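Local structure of aromatic-amino-acid:2-oxoglutarate transaminase (Candida albicans, 6HND) at residues P282-L286 with E337-L342; W158-T164 with R348-G354; L60-P64 with W398-M402. The protein probably catalyses transfer of amino groups between aromatic amino acids and 2-oxoglutarate, using pyridoxal 5'-phosphate as its cofactor. All blocks are in the same frame, centred on the assembly; numbering follows the deposited sequence.

Interaction 1. Residues P282-L286 with E337-L342. With PLP (pyridoxal-5'-phosphate), chain E.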
loop_
_atom_site.group_PDB
_atom_site.type_symbol
_atom_site.label_atom_id
_atom_site.label_comp_id
_atom_site.label_asym_id
_atom_site.label_seq_id
_atom_site.Cartn_x
_atom_site.Cartn_y
_atom_site.Cartn_z
ATOM N N PRO B 282 14.459 -11.609 2.537
ATOM C CA PRO B 282 14.799 -10.211 2.789
ATOM C C PRO B 282 16.288 -9.865 2.997
ATOM O O PRO B 282 16.629 -8.727 2.760
ATOM C CB PRO B 282 13.973 -9.891 4.036
ATOM C CG PRO B 282 13.842 -11.227 4.734
ATOM C CD PRO B 282 13.729 -12.248 3.634
ATOM N N TYR B 283 17.157 -10.807 3.350
ATOM C CA TYR B 283 18.598 -10.501 3.621
ATOM C C TYR B 283 19.526 -11.668 3.248
ATOM O O TYR B 283 20.648 -11.707 3.789
ATOM C CB TYR B 283 18.799 -10.121 5.096
ATOM C CG TYR B 283 17.831 -10.835 5.998
ATOM C CD1 TYR B 283 17.684 -12.199 5.881
ATOM C CD2 TYR B 283 17.011 -10.148 6.880
ATOM C CE1 TYR B 283 16.752 -12.876 6.634
ATOM C CE2 TYR B 283 16.049 -10.811 7.624
ATOM C CZ TYR B 283 15.917 -12.183 7.484
ATOM O OH TYR B 283 15.019 -12.915 8.204
ATOM N N GLY B 284 19.113 -12.533 2.315
ATOM C CA GLY B 284 19.922 -13.655 1.810
ATOM C C GLY B 284 21.122 -13.151 1.035
ATOM O O GLY B 284 22.017 -13.960 0.739
ATOM N N TYR B 285 21.140 -11.871 0.681
ATOM C CA TYR B 285 22.291 -11.256 -0.023
ATOM C C TYR B 285 23.381 -10.945 1.002
ATOM O O TYR B 285 24.557 -10.873 0.606
ATOM C CB TYR B 285 21.895 -10.027 -0.841
ATOM C CG TYR B 285 20.915 -10.338 -1.934
ATOM C CD1 TYR B 285 21.325 -11.041 -3.045
ATOM C CD2 TYR B 285 19.591 -9.936 -1.869
ATOM C CE1 TYR B 285 20.453 -11.352 -4.066
ATOM C CE2 TYR B 285 18.705 -10.241 -2.895
ATOM C CZ TYR B 285 19.137 -10.963 -3.993
ATOM O OH TYR B 285 18.314 -11.313 -5.016
ATOM N N LEU B 286 23.011 -10.808 2.279
ATOM C CA LEU B 286 23.976 -10.525 3.383
ATOM C C LEU B 286 24.567 -11.852 3.865
ATOM O O LEU B 286 24.167 -12.326 4.921
ATOM C CB LEU B 286 23.244 -9.759 4.483
ATOM C CG LEU B 286 22.557 -8.477 4.010
ATOM C CD1 LEU B 286 21.724 -7.870 5.129
ATOM C CD2 LEU B 286 23.564 -7.462 3.461
ATOM N N GLU B 337 10.853 -10.504 -2.419
ATOM C CA GLU B 337 11.985 -9.589 -2.135
ATOM C C GLU B 337 11.462 -8.302 -1.486
ATOM O O GLU B 337 10.247 -8.028 -1.624
ATOM C CB GLU B 337 12.726 -9.239 -3.424
ATOM C CG GLU B 337 13.527 -10.388 -3.996
ATOM C CD GLU B 337 15.038 -10.209 -4.050
ATOM O OE1 GLU B 337 15.587 -9.231 -3.475
ATOM O OE2 GLU B 337 15.659 -11.062 -4.642
ATOM N N THR B 338 12.358 -7.561 -0.814
ATOM C CA THR B 338 12.092 -6.218 -0.233
ATOM C C THR B 338 13.349 -5.337 -0.356
ATOM O O THR B 338 14.484 -5.891 -0.422
ATOM C CB THR B 338 11.594 -6.340 1.216
ATOM O OG1 THR B 338 11.265 -5.072 1.797
ATOM C CG2 THR B 338 12.613 -7.015 2.102
ATOM N N PHE B 339 13.154 -4.018 -0.318
ATOM C CA PHE B 339 14.244 -3.019 -0.212
ATOM C C PHE B 339 14.387 -2.618 1.252
ATOM O O PHE B 339 15.199 -1.737 1.518
ATOM C CB PHE B 339 14.002 -1.809 -1.117
ATOM C CG PHE B 339 14.024 -2.125 -2.592
ATOM C CD1 PHE B 339 15.221 -2.291 -3.257
ATOM C CD2 PHE B 339 12.845 -2.276 -3.305
ATOM C CE1 PHE B 339 15.239 -2.590 -4.613
ATOM C CE2 PHE B 339 12.867 -2.598 -4.650
ATOM C CZ PHE B 339 14.065 -2.749 -5.308
ATOM N N SER B 340 13.616 -3.242 2.147
ATOM C CA SER B 340 13.562 -2.862 3.583
ATOM C C SER B 340 14.939 -3.011 4.236
ATOM O O SER B 340 15.398 -2.108 4.934
ATOM C CB SER B 340 12.497 -3.632 4.320
ATOM O OG SER B 340 11.193 -3.151 3.989
ATOM N N LYS B 341 15.592 -4.154 4.025
ATOM C CA LYS B 341 16.757 -4.508 4.832
ATOM C C LYS B 341 18.049 -4.163 4.067
ATOM O O LYS B 341 19.093 -4.003 4.699
ATOM C CB LYS B 341 16.603 -5.941 5.394
ATOM C CG LYS B 341 15.214 -6.284 5.960
ATOM C CD LYS B 341 15.113 -6.526 7.467
ATOM C CE LYS B 341 13.689 -6.584 8.058
ATOM N NZ LYS B 341 12.864 -7.651 7.462
ATOM N N LEU B 342 17.964 -3.906 2.751
ATOM C CA LEU B 342 19.112 -3.532 1.941
ATOM C C LEU B 342 19.137 -2.025 1.650
ATOM O O LEU B 342 20.178 -1.560 1.210
ATOM C CB LEU B 342 19.038 -4.243 0.584
ATOM C CG LEU B 342 19.387 -5.724 0.548
ATOM C CD1 LEU B 342 19.234 -6.248 -0.864
ATOM C CD2 LEU B 342 20.804 -5.952 1.066
HETATM N N1 PLP E . 10.001 -11.620 6.321
HETATM C C2 PLP E . 11.071 -11.740 7.095
HETATM C C2A PLP E . 11.636 -13.109 7.263
HETATM C C3 PLP E . 11.665 -10.598 7.701
HETATM O O3 PLP E . 12.772 -10.757 8.488
HETATM C C4 PLP E . 11.090 -9.317 7.489
HETATM C C4A PLP E . 11.765 -8.118 8.039
HETATM C C5 PLP E . 9.961 -9.233 6.647
HETATM C C6 PLP E . 9.461 -10.398 6.119
HETATM C C5A PLP E . 9.198 -7.954 6.417
HETATM O O4P PLP E . 9.826 -7.007 5.512
HETATM P P PLP E . 9.042 -5.650 5.100
HETATM O O1P PLP E . 7.564 -6.002 4.996
HETATM O O2P PLP E . 9.748 -5.290 3.794
HETATM O O3P PLP E . 9.298 -4.661 6.191
HETATM O O HOH W 1 15.988 -5.897 1.592
#
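Lys341 meets Pro282 and Tyr283 on its way to the pyridoxal phosphate, with which it forms the internal aldimine characteristic of fold type I aminotransferases. At the base of the chain, CB of Lys341 rests 3.8 Å from Pro282 O. The chain bends about the CB-CG bond (chi2 -113°), and CD comes to the edge of the Tyr283 ring, near its plane, with CD2 of Tyr283 4.1 Å from CD of Lys341. A second bend, about the CD-CE bond (chi4 59°), turns NZ to the cofactor, where the covalent bond of 1.3 Å between Lys341 NZ and PLP C4A is consistent with the C=N of the aldimine. The two side chains of Lys341 and Tyr283 run alongside each other in the same direction, and OH of Tyr283 is hydrogen-bonded to PLP O3 at 3.1 Å. Pro282 offers its CG to the pyridine ring, 3.7 Å from PLP C2, while its CB packs on the Thr338 methyl group. At the phosphate end, O2P is gripped twice, by Thr338 OG1 at 2.5 Å and by Ser340 OG at 2.6 Å; an ST turn, in which Ser340 N donates to Thr338 OG1, fixes the threonine hydroxyl. Tyr130 of the second subunit also hydrogen-bonds to PLP through its OH and packs on Ser340 and Lys341. One water donates to Pro282 O and Thr338 O and accepts from Lys341 N, tying the two backbones together. Farther from the cofactor, Leu342 packs with its CD1 on Tyr285 CD2 and its CD2 on Leu286 CD2. The Glu337 carboxylate lies at the edge of the Tyr285 ring, the planes 35° apart, and Glu337 OE2, already salt-bridged to Arg335, accepts from Tyr285 OH on its syn lone pair at 2.7 Å.

Interaction 2. Residues W158-T164 with R348-G354. With PLP (pyridoxal-5'-phosphate), chain E.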
loop_
_atom_site.group_PDB
_atom_site.type_symbol
_atom_site.label_atom_id
_atom_site.label_comp_id
_atom_site.label_asym_id
_atom_site.label_seq_id
_atom_site.Cartn_x
_atom_site.Cartn_y
_atom_site.Cartn_z
ATOM N N TRP B 158 8.284 -16.209 -16.505
ATOM C CA TRP B 158 8.239 -15.549 -15.179
ATOM C C TRP B 158 8.118 -14.045 -15.393
ATOM O O TRP B 158 8.425 -13.559 -16.522
ATOM C CB TRP B 158 9.472 -15.884 -14.337
ATOM C CG TRP B 158 10.789 -15.448 -14.905
ATOM C CD1 TRP B 158 11.584 -16.189 -15.724
ATOM C CD2 TRP B 158 11.548 -14.267 -14.587
ATOM N NE1 TRP B 158 12.765 -15.548 -15.965
ATOM C CE2 TRP B 158 12.780 -14.367 -15.284
ATOM C CE3 TRP B 158 11.320 -13.134 -13.789
ATOM C CZ2 TRP B 158 13.751 -13.369 -15.253
ATOM C CZ3 TRP B 158 12.268 -12.130 -13.776
ATOM C CH2 TRP B 158 13.469 -12.252 -14.494
ATOM N N ASN B 159 7.731 -13.344 -14.335
ATOM C CA ASN B 159 7.677 -11.866 -14.343
ATOM C C ASN B 159 7.853 -11.329 -12.917
ATOM O O ASN B 159 7.836 -12.118 -11.957
ATOM C CB ASN B 159 6.383 -11.421 -15.033
ATOM C CG ASN B 159 6.385 -9.980 -15.482
ATOM O OD1 ASN B 159 7.439 -9.317 -15.529
ATOM N ND2 ASN B 159 5.181 -9.489 -15.751
ATOM N N VAL B 160 8.067 -10.022 -12.799
ATOM C CA VAL B 160 8.186 -9.335 -11.496
ATOM C C VAL B 160 6.962 -8.425 -11.337
ATOM O O VAL B 160 6.305 -8.128 -12.334
ATOM C CB VAL B 160 9.544 -8.609 -11.374
ATOM C CG1 VAL B 160 10.681 -9.602 -11.313
ATOM C CG2 VAL B 160 9.819 -7.633 -12.493
ATOM N N PHE B 161 6.712 -7.988 -10.107
ATOM C CA PHE B 161 5.602 -7.098 -9.693
ATOM C C PHE B 161 6.063 -6.271 -8.485
ATOM O O PHE B 161 6.439 -6.863 -7.461
ATOM C CB PHE B 161 4.392 -7.950 -9.334
ATOM C CG PHE B 161 3.120 -7.180 -9.176
ATOM C CD1 PHE B 161 2.803 -6.582 -7.971
ATOM C CD2 PHE B 161 2.219 -7.091 -10.224
ATOM C CE1 PHE B 161 1.612 -5.892 -7.824
ATOM C CE2 PHE B 161 1.021 -6.419 -10.070
ATOM C CZ PHE B 161 0.723 -5.821 -8.866
ATOM N N ILE B 162 6.034 -4.949 -8.602
ATOM C CA ILE B 162 6.459 -4.042 -7.505
ATOM C C ILE B 162 5.427 -4.159 -6.373
ATOM O O ILE B 162 4.213 -4.037 -6.654
ATOM C CB ILE B 162 6.621 -2.600 -8.007
ATOM C CG1 ILE B 162 7.621 -2.500 -9.156
ATOM C CG2 ILE B 162 6.980 -1.679 -6.848
ATOM C CD1 ILE B 162 8.930 -3.247 -8.910
ATOM N N THR B 163 5.915 -4.381 -5.146
ATOM C CA THR B 163 5.111 -4.458 -3.902
ATOM C C THR B 163 5.475 -3.319 -2.958
ATOM O O THR B 163 6.390 -2.532 -3.271
ATOM C CB THR B 163 5.349 -5.783 -3.186
ATOM O OG1 THR B 163 6.707 -5.733 -2.736
ATOM C CG2 THR B 163 5.107 -6.979 -4.087
ATOM N N THR B 164 4.811 -3.269 -1.811
ATOM C CA THR B 164 5.117 -2.271 -0.760
ATOM C C THR B 164 5.993 -2.908 0.328
ATOM O O THR B 164 6.047 -2.349 1.413
ATOM C CB THR B 164 3.823 -1.609 -0.279
ATOM O OG1 THR B 164 2.861 -2.556 0.205
ATOM C CG2 THR B 164 3.199 -0.809 -1.404
ATOM N N ARG B 348 8.722 1.204 2.145
ATOM C CA ARG B 348 7.554 0.318 1.878
ATOM C C ARG B 348 7.586 -0.057 0.380
ATOM O O ARG B 348 6.694 0.353 -0.363
ATOM C CB ARG B 348 6.236 1.028 2.205
ATOM C CG ARG B 348 6.014 1.429 3.654
ATOM C CD ARG B 348 5.804 0.234 4.551
ATOM N NE ARG B 348 7.112 -0.318 4.846
ATOM C CZ ARG B 348 7.347 -1.544 5.280
ATOM N NH1 ARG B 348 8.601 -1.893 5.520
ATOM N NH2 ARG B 348 6.356 -2.411 5.466
ATOM N N LEU B 349 8.642 -0.731 -0.053
ATOM C CA LEU B 349 8.913 -1.088 -1.462
ATOM C C LEU B 349 9.621 -2.432 -1.513
ATOM O O LEU B 349 10.509 -2.671 -0.692
ATOM C CB LEU B 349 9.762 -0.020 -2.160
ATOM C CG LEU B 349 9.744 -0.116 -3.690
ATOM C CD1 LEU B 349 8.401 0.304 -4.222
ATOM C CD2 LEU B 349 10.844 0.730 -4.303
ATOM N N GLY B 350 9.153 -3.298 -2.407
ATOM C CA GLY B 350 9.793 -4.585 -2.693
ATOM C C GLY B 350 9.356 -5.090 -4.044
ATOM O O GLY B 350 8.815 -4.279 -4.838
ATOM N N PHE B 351 9.538 -6.384 -4.297
ATOM C CA PHE B 351 8.945 -7.020 -5.496
ATOM C C PHE B 351 8.762 -8.509 -5.235
ATOM O O PHE B 351 9.397 -9.067 -4.336
ATOM C CB PHE B 351 9.782 -6.701 -6.744
ATOM C CG PHE B 351 11.202 -7.199 -6.716
ATOM C CD1 PHE B 351 12.208 -6.445 -6.134
ATOM C CD2 PHE B 351 11.526 -8.417 -7.279
ATOM C CE1 PHE B 351 13.512 -6.912 -6.120
ATOM C CE2 PHE B 351 12.827 -8.892 -7.239
ATOM C CZ PHE B 351 13.815 -8.144 -6.654
ATOM N N ILE B 352 7.927 -9.123 -6.057
ATOM C CA ILE B 352 7.803 -10.595 -6.128
ATOM C C ILE B 352 8.241 -11.037 -7.528
ATOM O O ILE B 352 8.229 -10.215 -8.471
ATOM C CB ILE B 352 6.399 -11.097 -5.749
ATOM C CG1 ILE B 352 5.314 -10.545 -6.665
ATOM C CG2 ILE B 352 6.135 -10.812 -4.279
ATOM C CD1 ILE B 352 3.953 -11.044 -6.343
ATOM N N VAL B 353 8.684 -12.291 -7.605
ATOM C CA VAL B 353 9.084 -12.987 -8.850
ATOM C C VAL B 353 8.271 -14.266 -8.854
ATOM O O VAL B 353 8.278 -14.925 -7.806
ATOM C CB VAL B 353 10.583 -13.300 -8.867
ATOM C CG1 VAL B 353 11.049 -13.817 -10.225
ATOM C CG2 VAL B 353 11.408 -12.114 -8.392
ATOM N N GLY B 354 7.583 -14.541 -9.960
ATOM C CA GLY B 354 6.751 -15.742 -10.138
ATOM C C GLY B 354 6.301 -15.901 -11.573
ATOM O O GLY B 354 6.680 -15.048 -12.431
HETATM N N1 PLP E . 10.001 -11.620 6.321
HETATM C C2 PLP E . 11.071 -11.740 7.095
HETATM C C2A PLP E . 11.636 -13.109 7.263
HETATM C C3 PLP E . 11.665 -10.598 7.701
HETATM O O3 PLP E . 12.772 -10.757 8.488
HETATM C C4 PLP E . 11.090 -9.317 7.489
HETATM C C4A PLP E . 11.765 -8.118 8.039
HETATM C C5 PLP E . 9.961 -9.233 6.647
HETATM C C6 PLP E . 9.461 -10.398 6.119
HETATM C C5A PLP E . 9.198 -7.954 6.417
HETATM O O4P PLP E . 9.826 -7.007 5.512
HETATM P P PLP E . 9.042 -5.650 5.100
HETATM O O1P PLP E . 7.564 -6.002 4.996
HETATM O O2P PLP E . 9.748 -5.290 3.794
HETATM O O3P PLP E . 9.298 -4.661 6.191
HETATM O O HOH W 2 4.295 -2.472 3.514
#
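Asn159 N donates to Gly354 O at 2.8 Å, the shortest of six backbone bonds that join the antiparallel strands in three hydrogen-bonded pairs. Here the donor lies nearly along the C=O axis (174°). At the other end, Thr163 N stands above the Gly350 carbonyl plane, 59° out of it, and the CA atoms of Thr163 and Gly350 close to 4.8 Å. Val160, Ile162, Phe351 and Val353 lie on one face; the first three touch helix 137-151, as does Trp158. Val353 forks, CG1 touching Trp158 CE3 at 3.6 Å and CG2 touching Val160 CG1 at 3.9 Å. Ile162 CG2 meets Leu349 CD1 at 3.6 Å. On the other face the Thr163 and Ile352 side chains cross at about a right angle, their CG2 atoms 4.0 Å apart, and Phe161 reaches helix 356-369. Just before strand 350-355, Arg348 lays one guanidinium face against Thr164 O. Its edge serves the cofactor, with NH1 donating almost straight (171°) to PLP O3P at 2.9 Å; NH1 also bonds Pro345 O. This pairing forms the margin of the seven-stranded sheet of fold type I pyridoxal-phosphate enzymes, whose strand 350-355 runs antiparallel to the other six.

Interaction 3. Residues L60-P64 with W398-M402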
loop_
_atom_site.group_PDB
_atom_site.type_symbol
_atom_site.label_atom_id
_atom_site.label_comp_id
_atom_site.label_asym_id
_atom_site.label_seq_id
_atom_site.Cartn_x
_atom_site.Cartn_y
_atom_site.Cartn_z
ATOM N N LEU B 60 23.398 11.418 -0.955
ATOM C CA LEU B 60 23.688 10.019 -0.568
ATOM C C LEU B 60 24.980 9.925 0.246
ATOM O O LEU B 60 25.771 10.886 0.284
ATOM C CB LEU B 60 23.796 9.175 -1.833
ATOM C CG LEU B 60 22.593 9.246 -2.766
ATOM C CD1 LEU B 60 22.969 8.663 -4.106
ATOM C CD2 LEU B 60 21.385 8.505 -2.180
ATOM N N VAL B 61 25.145 8.784 0.892
ATOM C CA VAL B 61 26.421 8.350 1.516
ATOM C C VAL B 61 27.079 7.411 0.515
ATOM O O VAL B 61 26.357 6.892 -0.350
ATOM C CB VAL B 61 26.184 7.698 2.892
ATOM C CG1 VAL B 61 25.515 8.684 3.825
ATOM C CG2 VAL B 61 25.377 6.401 2.816
ATOM N N ASP B 62 28.398 7.252 0.605
ATOM C CA ASP B 62 29.193 6.340 -0.261
ATOM C C ASP B 62 29.305 4.972 0.412
ATOM O O ASP B 62 29.449 3.963 -0.311
ATOM C CB ASP B 62 30.558 6.948 -0.550
ATOM C CG ASP B 62 30.402 8.248 -1.294
ATOM O OD1 ASP B 62 29.762 8.226 -2.370
ATOM O OD2 ASP B 62 30.857 9.256 -0.760
ATOM N N TYR B 63 29.229 4.942 1.739
ATOM C CA TYR B 63 29.356 3.700 2.535
ATOM C C TYR B 63 28.502 3.874 3.782
ATOM O O TYR B 63 28.309 4.998 4.272
ATOM C CB TYR B 63 30.835 3.375 2.818
ATOM C CG TYR B 63 31.616 4.493 3.466
ATOM C CD1 TYR B 63 31.650 4.637 4.846
ATOM C CD2 TYR B 63 32.322 5.419 2.707
ATOM C CE1 TYR B 63 32.331 5.680 5.450
ATOM C CE2 TYR B 63 33.022 6.462 3.297
ATOM C CZ TYR B 63 33.017 6.597 4.675
ATOM O OH TYR B 63 33.687 7.630 5.275
ATOM N N PRO B 64 27.951 2.764 4.314
ATOM C CA PRO B 64 27.194 2.816 5.560
ATOM C C PRO B 64 28.010 3.509 6.652
ATOM O O PRO B 64 29.187 3.223 6.757
ATOM C CB PRO B 64 26.930 1.342 5.937
ATOM C CG PRO B 64 27.182 0.543 4.659
ATOM C CD PRO B 64 27.994 1.420 3.721
ATOM N N TRP B 398 27.219 -2.057 -3.425
ATOM C CA TRP B 398 26.640 -1.483 -2.180
ATOM C C TRP B 398 26.183 -2.605 -1.213
ATOM O O TRP B 398 26.411 -2.490 0.004
ATOM C CB TRP B 398 25.512 -0.502 -2.510
ATOM C CG TRP B 398 24.749 -0.092 -1.294
ATOM C CD1 TRP B 398 23.623 -0.681 -0.801
ATOM C CD2 TRP B 398 25.091 0.958 -0.375
ATOM N NE1 TRP B 398 23.237 -0.066 0.355
ATOM C CE2 TRP B 398 24.105 0.958 0.630
ATOM C CE3 TRP B 398 26.092 1.930 -0.337
ATOM C CZ2 TRP B 398 24.112 1.872 1.679
ATOM C CZ3 TRP B 398 26.084 2.846 0.687
ATOM C CH2 TRP B 398 25.126 2.798 1.696
ATOM N N ILE B 399 25.598 -3.685 -1.710
ATOM C CA ILE B 399 25.192 -4.849 -0.863
ATOM C C ILE B 399 26.445 -5.473 -0.228
ATOM O O ILE B 399 26.385 -5.837 0.945
ATOM C CB ILE B 399 24.356 -5.852 -1.700
ATOM C CG1 ILE B 399 22.969 -5.275 -2.014
ATOM C CG2 ILE B 399 24.264 -7.210 -1.019
ATOM C CD1 ILE B 399 22.284 -5.861 -3.251
ATOM N N LEU B 400 27.560 -5.566 -0.962
ATOM C CA LEU B 400 28.822 -6.142 -0.429
ATOM C C LEU B 400 29.420 -5.237 0.662
ATOM O O LEU B 400 29.915 -5.793 1.680
ATOM C CB LEU B 400 29.795 -6.405 -1.577
ATOM C CG LEU B 400 29.338 -7.482 -2.555
ATOM C CD1 LEU B 400 30.383 -7.687 -3.630
ATOM C CD2 LEU B 400 29.032 -8.789 -1.839
ATOM N N LYS B 401 29.315 -3.915 0.553
ATOM C CA LYS B 401 29.764 -3.004 1.647
ATOM C C LYS B 401 28.942 -3.285 2.907
ATOM O O LYS B 401 29.541 -3.385 4.008
ATOM C CB LYS B 401 29.632 -1.528 1.276
ATOM C CG LYS B 401 30.580 -1.023 0.201
ATOM C CD LYS B 401 30.469 0.456 0.029
ATOM C CE LYS B 401 31.487 1.025 -0.934
ATOM N NZ LYS B 401 31.314 0.461 -2.288
ATOM N N MET B 402 27.625 -3.432 2.750
ATOM C CA MET B 402 26.708 -3.727 3.884
ATOM C C MET B 402 27.065 -5.092 4.476
ATOM O O MET B 402 27.017 -5.226 5.695
ATOM C CB MET B 402 25.238 -3.751 3.457
ATOM C CG MET B 402 24.761 -2.478 2.783
ATOM S SD MET B 402 23.349 -1.760 3.646
ATOM C CE MET B 402 22.310 -3.202 3.877
#
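Trp398 sends its CG anti to the backbone N (chi1 170°), which carries the six-membered part of the indole off the helix and against Val61, Asp62, Tyr63 and Pro64. One turn on, Lys401 starts with CG beside its own N (chi1 -69°) and stays extended through CE, with the bend at chi4 turning only NZ, an outline that lets it run along the same loop. The indole is met mainly at CH2 and CZ3. Val61 CG2 and Pro64 CD each come 3.8 Å from Trp398 CH2, the Pro64 and Trp398 side chains approaching from opposite directions. Asp62 O lies at the ring edge, near its plane, 3.7 Å from Trp398 CZ3. That same carbonyl oxygen is 3.6 Å from Lys401 CE, and Tyr63 CB is 4.1 Å from Lys401 CD, so the aliphatic part of Lys401 lies along Asp62 and Tyr63. Pro64 CG also touches Met402 CG at 4.3 Å. Met402 CG in turn stands 3.7 Å above one face of the Trp398 ring, toward its rim, while Trp395 stacks on the indole. The contact is made by van der Waals touches, and its polar atom, Asp62 O, meets carbon atoms. Phe50 of the second subunit packs on both Trp398 and Met402, and Leu60 joins an antiparallel ladder with a strand of that subunit: an N-terminal loop laid across helix 392-418 at a dimer interface.

From the N terminus, residues 60-64, at the end of strand 53-60 and beyond it, meet helix 392-418, so interaction 3 closes the widest loop. Inside it, strand 158-163 finds strand 350-355 across 183 intervening residues in interaction 2, and within that loop interaction 1 joins the segment after strand 276-280 to the end of strand 333-338 and the turn after it. The three loops nest without crossing. Interactions 1 and 2 meet directly through neighbouring strands, with probable hydrogen bonds from Glu337 N to Phe351 O and from Phe339 N to Leu349 O, and share the cofactor. Met402 CE packs on Leu342 and so connects interaction 3 to interaction 1; interactions 2 and 3 do not touch.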